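Local coordinates for protein putative dehydrogenase (Amycolatopsis orientalis, PDB 5A9T) that reduces imines to chiral amines as an imine reductase, probably with NADPH as the source of hydride, at residues M16-A21 with A42-K47; A61-V66 with F144-E149; A189-S194 with G250-Q255. One frame throughout, in Å; residues are numbered along the deposited sequence.

Contact 1: residues M16-A21 with A42-K47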
# COMPACT_ATOMS: atom_id res chain seq x y z
N MET A 16 14.95 -12.67 -18.72
CA MET A 16 15.18 -11.24 -18.62
C MET A 16 16.17 -10.78 -19.67
O MET A 16 15.94 -9.83 -20.42
CB MET A 16 15.58 -10.79 -17.24
CG MET A 16 15.60 -9.25 -17.20
SD MET A 16 14.06 -8.39 -17.53
CE MET A 16 13.29 -8.55 -16.00
N GLY A 17 17.36 -11.41 -19.78
CA GLY A 17 18.30 -11.00 -20.80
C GLY A 17 17.84 -11.07 -22.21
O GLY A 17 18.14 -10.22 -23.01
N SER A 18 17.07 -12.13 -22.47
CA SER A 18 16.48 -12.21 -23.75
C SER A 18 15.51 -11.08 -24.07
O SER A 18 15.47 -10.51 -25.17
CB SER A 18 15.72 -13.53 -23.86
OG SER A 18 16.61 -14.63 -23.79
N ALA A 19 14.68 -10.66 -23.06
CA ALA A 19 13.80 -9.51 -23.23
C ALA A 19 14.56 -8.17 -23.48
O ALA A 19 14.19 -7.37 -24.27
CB ALA A 19 12.86 -9.37 -22.05
N LEU A 20 15.69 -8.04 -22.79
CA LEU A 20 16.54 -6.89 -23.03
C LEU A 20 17.07 -6.86 -24.46
O LEU A 20 17.01 -5.86 -25.14
CB LEU A 20 17.71 -6.87 -22.05
CG LEU A 20 17.40 -6.82 -20.57
CD1 LEU A 20 18.56 -7.09 -19.59
CD2 LEU A 20 16.72 -5.54 -20.17
N ALA A 21 17.58 -7.98 -24.91
CA ALA A 21 18.10 -8.01 -26.22
C ALA A 21 17.03 -7.78 -27.31
O ALA A 21 17.25 -7.02 -28.22
CB ALA A 21 18.77 -9.35 -26.44
N ALA A 42 18.80 -18.43 -30.51
CA ALA A 42 18.22 -18.48 -31.86
C ALA A 42 17.08 -17.54 -32.11
O ALA A 42 16.98 -16.90 -33.19
CB ALA A 42 17.78 -19.92 -32.22
N PRO A 43 16.17 -17.40 -31.08
CA PRO A 43 15.06 -16.46 -31.27
C PRO A 43 15.56 -15.03 -31.42
O PRO A 43 14.97 -14.25 -32.17
CB PRO A 43 14.16 -16.68 -30.01
CG PRO A 43 14.81 -17.69 -29.19
CD PRO A 43 16.12 -18.12 -29.80
N LEU A 44 16.71 -14.69 -30.78
CA LEU A 44 17.24 -13.33 -31.01
C LEU A 44 17.96 -13.10 -32.28
O LEU A 44 17.85 -12.12 -32.96
CB LEU A 44 18.20 -12.96 -29.85
CG LEU A 44 17.47 -12.95 -28.49
CD1 LEU A 44 18.41 -12.96 -27.37
CD2 LEU A 44 16.47 -11.78 -28.43
N VAL A 45 18.69 -14.13 -32.71
CA VAL A 45 19.30 -14.14 -34.05
C VAL A 45 18.28 -14.05 -35.24
O VAL A 45 18.46 -13.27 -36.16
CB VAL A 45 20.21 -15.40 -34.15
CG1 VAL A 45 20.74 -15.58 -35.53
CG2 VAL A 45 21.43 -15.26 -33.28
N ALA A 46 17.16 -14.68 -35.01
CA ALA A 46 16.08 -14.60 -35.99
C ALA A 46 15.51 -13.21 -36.05
O ALA A 46 15.05 -12.79 -37.11
CB ALA A 46 15.03 -15.63 -35.69
N LYS A 47 15.64 -12.42 -34.95
CA LYS A 47 15.34 -11.00 -34.98
C LYS A 47 16.47 -10.00 -35.38
O LYS A 47 16.28 -8.79 -35.27
CB LYS A 47 14.73 -10.65 -33.59
CG LYS A 47 13.29 -11.14 -33.40
CD LYS A 47 12.73 -10.89 -32.00
CE LYS A 47 13.32 -11.88 -30.99
NZ LYS A 47 12.59 -12.04 -29.69
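In the glycine-rich helix 15-26 of the Rossmann-type nucleotide-binding fold, Ala21 and Ser18 pack against Leu44 of the short helix 42-46. Both methyls of the leucine are used. CD1 lies 3.7 Å from Ala21 CB, and CD2 is 3.9 Å from the same carbon, so the fork of the side chain faces the alanine methyl. CD2 also approaches the backbone of the preceding turn, at 3.6 Å from Ser18 O, while CD1 passes the serine at 4.2 Å from Ser18 CA. The leucine is placed there by its first torsion, which sets CG anti to the carbonyl carbon (chi1 -61°). The nearest pair of CA atoms, Ala21 CA and Leu44 CA, is 7.2 Å apart, and one side chain spans the gap. Ser18 thus meets the leucine chiefly through its backbone O and CA; its OG bonds back to Gly14 O, just ahead of the helix, with a weak second bond to Leu13 O.

Gly17 belongs to the GxGxxG pattern, and with Leu13, Gly14 and Met16 it binds NADP(+) in this protein, although no cofactor occupies the present chain. Leu44 rests on Leu13 as well, so the packing reaches the cofactor loop. Ala22 of helix 15-26 and Val33 of strand 30-34 also touch Leu44, and Val33 touches Ala21, so that the Leu44 side chain lies between helix 15-26 and strand 30-34.

Contact 2: residues A61-V66 with F144-E149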
# COMPACT_ATOMS: atom_id res chain seq x y z
N ALA A 61 32.72 -6.44 -29.31
CA ALA A 61 31.78 -6.00 -30.33
C ALA A 61 31.23 -4.60 -30.08
O ALA A 61 30.73 -3.94 -30.99
CB ALA A 61 30.61 -6.97 -30.49
N SER A 62 31.19 -4.22 -28.79
CA SER A 62 30.43 -3.06 -28.36
C SER A 62 31.14 -2.37 -27.23
O SER A 62 31.77 -3.00 -26.46
CB SER A 62 28.98 -3.42 -27.89
OG SER A 62 28.38 -4.37 -28.78
N ARG A 63 30.93 -1.04 -27.12
CA ARG A 63 31.38 -0.34 -25.93
C ARG A 63 30.39 -0.61 -24.76
O ARG A 63 30.82 -0.83 -23.62
CB ARG A 63 31.53 1.13 -26.16
CG ARG A 63 31.76 1.98 -24.90
CD ARG A 63 32.11 3.43 -25.25
NE ARG A 63 31.95 4.37 -24.10
CZ ARG A 63 32.77 4.48 -23.10
NH1 ARG A 63 33.85 3.73 -22.94
NH2 ARG A 63 32.60 5.37 -22.13
N LEU A 64 29.09 -0.60 -25.08
CA LEU A 64 28.03 -0.80 -24.08
C LEU A 64 27.73 -2.27 -23.93
O LEU A 64 27.32 -2.94 -24.87
CB LEU A 64 26.76 -0.03 -24.51
CG LEU A 64 25.59 -0.24 -23.50
CD1 LEU A 64 25.92 0.30 -22.17
CD2 LEU A 64 24.37 0.40 -24.10
N LEU A 65 28.02 -2.78 -22.73
CA LEU A 65 27.86 -4.20 -22.37
C LEU A 65 26.75 -4.25 -21.32
O LEU A 65 26.95 -3.82 -20.20
CB LEU A 65 29.10 -4.80 -21.81
CG LEU A 65 30.36 -4.50 -22.65
CD1 LEU A 65 31.65 -4.90 -21.89
CD2 LEU A 65 30.35 -5.08 -24.08
N VAL A 66 25.60 -4.78 -21.69
CA VAL A 66 24.45 -4.99 -20.79
C VAL A 66 24.46 -6.36 -20.22
O VAL A 66 24.48 -7.35 -21.04
CB VAL A 66 23.16 -4.73 -21.56
CG1 VAL A 66 21.94 -4.99 -20.68
CG2 VAL A 66 23.06 -3.28 -22.00
N PHE A 144 25.72 7.08 -17.06
CA PHE A 144 24.34 7.31 -17.21
C PHE A 144 24.02 8.38 -18.30
O PHE A 144 23.18 8.15 -19.13
CB PHE A 144 23.64 7.69 -15.84
CG PHE A 144 22.16 7.85 -15.90
CD1 PHE A 144 21.35 6.76 -15.80
CD2 PHE A 144 21.60 9.09 -16.04
CE1 PHE A 144 19.99 6.86 -15.83
CE2 PHE A 144 20.24 9.21 -16.19
CZ PHE A 144 19.42 8.10 -16.06
N GLU A 145 24.70 9.53 -18.19
CA GLU A 145 24.50 10.55 -19.22
C GLU A 145 24.82 10.07 -20.63
O GLU A 145 24.09 10.36 -21.57
CB GLU A 145 25.27 11.84 -18.89
CG GLU A 145 24.65 12.59 -17.70
CD GLU A 145 23.14 12.92 -17.92
OE1 GLU A 145 22.80 13.51 -18.99
OE2 GLU A 145 22.26 12.54 -17.07
N GLU A 146 25.90 9.31 -20.78
CA GLU A 146 26.29 8.78 -22.06
C GLU A 146 25.27 7.92 -22.73
O GLU A 146 25.00 7.96 -23.91
CB GLU A 146 27.68 8.07 -21.92
CG GLU A 146 28.26 7.65 -23.27
CD GLU A 146 29.61 7.02 -23.11
OE1 GLU A 146 30.13 6.82 -22.01
OE2 GLU A 146 30.20 6.63 -24.18
N TYR A 147 24.61 7.05 -21.91
CA TYR A 147 23.78 6.06 -22.40
C TYR A 147 22.29 6.13 -22.05
O TYR A 147 21.59 5.26 -22.44
CB TYR A 147 24.36 4.64 -22.03
CG TYR A 147 25.63 4.35 -22.85
CD1 TYR A 147 25.54 4.11 -24.20
CD2 TYR A 147 26.83 4.29 -22.23
CE1 TYR A 147 26.70 3.89 -24.96
CE2 TYR A 147 27.97 4.05 -22.99
CZ TYR A 147 27.88 3.81 -24.32
OH TYR A 147 29.04 3.56 -25.04
N LYS A 148 21.88 7.19 -21.39
CA LYS A 148 20.50 7.23 -21.02
C LYS A 148 19.56 7.13 -22.19
O LYS A 148 18.52 6.50 -22.01
CB LYS A 148 20.20 8.43 -20.15
CG LYS A 148 20.45 9.66 -20.84
CD LYS A 148 20.51 10.79 -19.82
CE LYS A 148 19.20 11.50 -19.65
NZ LYS A 148 19.60 12.94 -19.58
N GLU A 149 19.84 7.71 -23.37
CA GLU A 149 18.94 7.56 -24.47
C GLU A 149 18.79 6.15 -24.97
O GLU A 149 17.70 5.66 -25.27
CB GLU A 149 19.30 8.57 -25.59
CG GLU A 149 18.65 8.36 -26.91
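Glu146 is the first residue of segment 144-149 to reach across, and it meets Arg63 in a paired salt bridge. The arginine offers its NE side: NE binds Glu146 OE2 at 2.9 Å, and NH2 binds Glu146 OE1 at 2.9 Å. The NH2 bond is the straighter, at 167°, and uses the syn lone pair of OE1. OE2 is also met on its syn side, but from somewhat out of the carboxylate plane. The guanidinium and carboxylate planes are 30° apart, nearly coplanar, flat enough for both nitrogens to point at separate oxygens. The glutamate reaches this far because its CG is anti to the backbone N (chi1 -172°) and the chain beyond stays extended.

Tyr147 comes next, and its ring lies between two aliphatic groups. Glu146 CG sits 3.6 Å above one face, toward the rim. On the opposite face Leu64 CD1 stands 4.1 Å from the ring centroid, nearly along the normal, a CH-pi contact. Leu64 CD2 adds a flanking approach of 3.9 Å to Tyr147 CD1, and Leu64 CB passes over the far part of the same face. The phenol oxygen lies against the aliphatic stem of the arginine, with Tyr147 OH 3.1 Å from Arg63 CD. Beneath this layer, Leu64 also packs on Val8 and Val92 of the strands flanking strand 64-67.

The chemistry is therefore graded from inside to outside. A buried leucine and the tyrosine face hold helix 141-152 to the sheet, while at the exposed margin a two-bond ion pair fixes the rotation of both charged groups. Each charge would probably be partly neutralised by the other.

Contact 3: residues A189-S194 with G250-Q255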
# COMPACT_ATOMS: atom_id res chain seq x y z
N ALA A 189 -9.55 -7.83 1.58
CA ALA A 189 -10.39 -8.55 0.65
C ALA A 189 -11.05 -9.73 1.32
O ALA A 189 -12.21 -10.02 1.07
CB ALA A 189 -9.61 -8.89 -0.61
N ALA A 190 -10.33 -10.43 2.14
CA ALA A 190 -10.96 -11.52 2.91
C ALA A 190 -12.05 -10.99 3.84
O ALA A 190 -13.10 -11.66 3.95
CB ALA A 190 -9.89 -12.27 3.63
N LEU A 191 -11.82 -9.88 4.49
CA LEU A 191 -12.84 -9.27 5.37
C LEU A 191 -14.05 -8.91 4.63
O LEU A 191 -15.15 -9.34 5.00
CB LEU A 191 -12.29 -8.06 6.12
CG LEU A 191 -11.41 -8.34 7.29
CD1 LEU A 191 -10.62 -7.11 7.72
CD2 LEU A 191 -12.31 -8.85 8.42
N VAL A 192 -13.96 -8.14 3.54
CA VAL A 192 -15.24 -7.80 2.81
C VAL A 192 -15.80 -9.02 2.12
O VAL A 192 -17.02 -9.16 1.93
CB VAL A 192 -15.11 -6.58 1.88
CG1 VAL A 192 -14.69 -5.39 2.67
CG2 VAL A 192 -14.12 -6.85 0.69
N GLY A 193 -14.96 -9.98 1.75
CA GLY A 193 -15.39 -11.21 1.13
C GLY A 193 -16.23 -12.03 2.05
O GLY A 193 -17.08 -12.79 1.55
N SER A 194 -16.11 -11.85 3.37
CA SER A 194 -16.97 -12.60 4.33
C SER A 194 -18.40 -12.11 4.23
O SER A 194 -19.31 -12.83 4.77
CB SER A 194 -16.38 -12.49 5.75
OG SER A 194 -16.52 -11.23 6.27
N GLY A 250 -10.99 -8.15 16.73
CA GLY A 250 -12.33 -8.58 17.17
C GLY A 250 -13.37 -8.66 16.08
O GLY A 250 -14.14 -9.64 15.94
N THR A 251 -13.37 -7.73 15.13
CA THR A 251 -14.27 -7.79 14.05
C THR A 251 -13.91 -8.96 13.09
O THR A 251 -14.78 -9.61 12.50
CB THR A 251 -14.29 -6.46 13.27
OG1 THR A 251 -14.90 -5.49 14.17
CG2 THR A 251 -15.10 -6.53 12.02
N SER A 252 -12.60 -9.18 12.85
CA SER A 252 -12.17 -10.27 12.06
C SER A 252 -12.71 -11.57 12.64
O SER A 252 -13.19 -12.46 11.92
CB SER A 252 -10.68 -10.34 11.93
OG SER A 252 -10.14 -9.15 11.31
N GLN A 253 -12.57 -11.70 13.96
CA GLN A 253 -13.05 -13.00 14.62
C GLN A 253 -14.57 -13.12 14.45
O GLN A 253 -15.03 -14.24 14.11
CB GLN A 253 -12.70 -12.99 16.12
CG GLN A 253 -11.30 -13.14 16.45
CD GLN A 253 -11.00 -13.10 17.95
OE1 GLN A 253 -11.88 -12.92 18.74
NE2 GLN A 253 -9.76 -13.29 18.28
N GLU A 254 -15.34 -12.05 14.59
CA GLU A 254 -16.82 -12.08 14.42
C GLU A 254 -17.18 -12.47 12.99
O GLU A 254 -18.15 -13.19 12.76
CB GLU A 254 -17.48 -10.77 14.80
CG GLU A 254 -17.39 -10.43 16.25
N GLN A 255 -16.34 -12.09 12.00
CA GLN A 255 -16.57 -12.46 10.65
C GLN A 255 -16.04 -13.80 10.17
O GLN A 255 -16.24 -14.21 9.01
CB GLN A 255 -15.99 -11.41 9.67
CG GLN A 255 -16.66 -10.03 9.83
CD GLN A 255 -18.10 -9.99 9.48
OE1 GLN A 255 -18.91 -9.65 10.34
NE2 GLN A 255 -18.49 -10.40 8.24
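Gln255 and Ser194 make the polar link of this helix pair. Gln255 NE2 donates to Ser194 OG over 2.9 Å, and the bond is practically straight, at 178°, with the oxygen lying in the amide plane. The glutamine chain bends at chi2 to bring the amide round, and its stem is close too, with Gln255 CB 3.4 Å from Ser194 OG. One turn earlier on each helix a leucine methyl packs against a serine: Leu191 CD2 lies 3.6 Å from Ser252 OG and 3.9 Å from Ser252 CA. That hydroxyl is already engaged with Ile248 O on its own helix, so the leucine methyl merely packs alongside it.

The next shell sets the direction of Ser194 OG. Its own proton goes to Leu191 O, with OG 2.7 Å from that oxygen and in the carbonyl plane, which leaves OG to receive the amide. Ser194 chi1, at 71°, puts OG between the backbone N and the carbonyl carbon, the position from which it can turn back to the preceding turn. Leu191 O also takes the backbone N-H of Ser194. With an alanine in place of Ser194, the Gln255 amide would probably lose this acceptor and be freer to turn, and Leu191 O would lose the hydroxyl donor while keeping the backbone N-H.

The two helix segments meet at a marked angle. A bound calcium ion lies about 6 Å from the Ser194 side chain. Val257 and Thr259 of the loop after helix 238-255 touch Ser194 and Ser252, and Leu169 of the second subunit packs on Gln255, placing the helix ends of 166-193 and 238-255 at the dimer interface.

Following the chain from the N terminus, the three contacts come in series, and none nests within or crosses another. Contact 1 closes the shortest loop, 20 residues that include strand 30-34. Contact 2 then closes 77 residues, tying strand 64-67 in the middle of the sheet to helix 141-152 near the end of the nucleotide-binding domain. These two meet directly, Leu20 CD1 lying 4.1 Å from Val66 CG1, so they belong to one packed unit. Contact 3 closes a 55-residue, largely helical loop in the C-terminal domain. Its centre lies about 47 Å from that of contact 1 and 52 Å from that of contact 2, with the long helix 166-193 spanning between the domains.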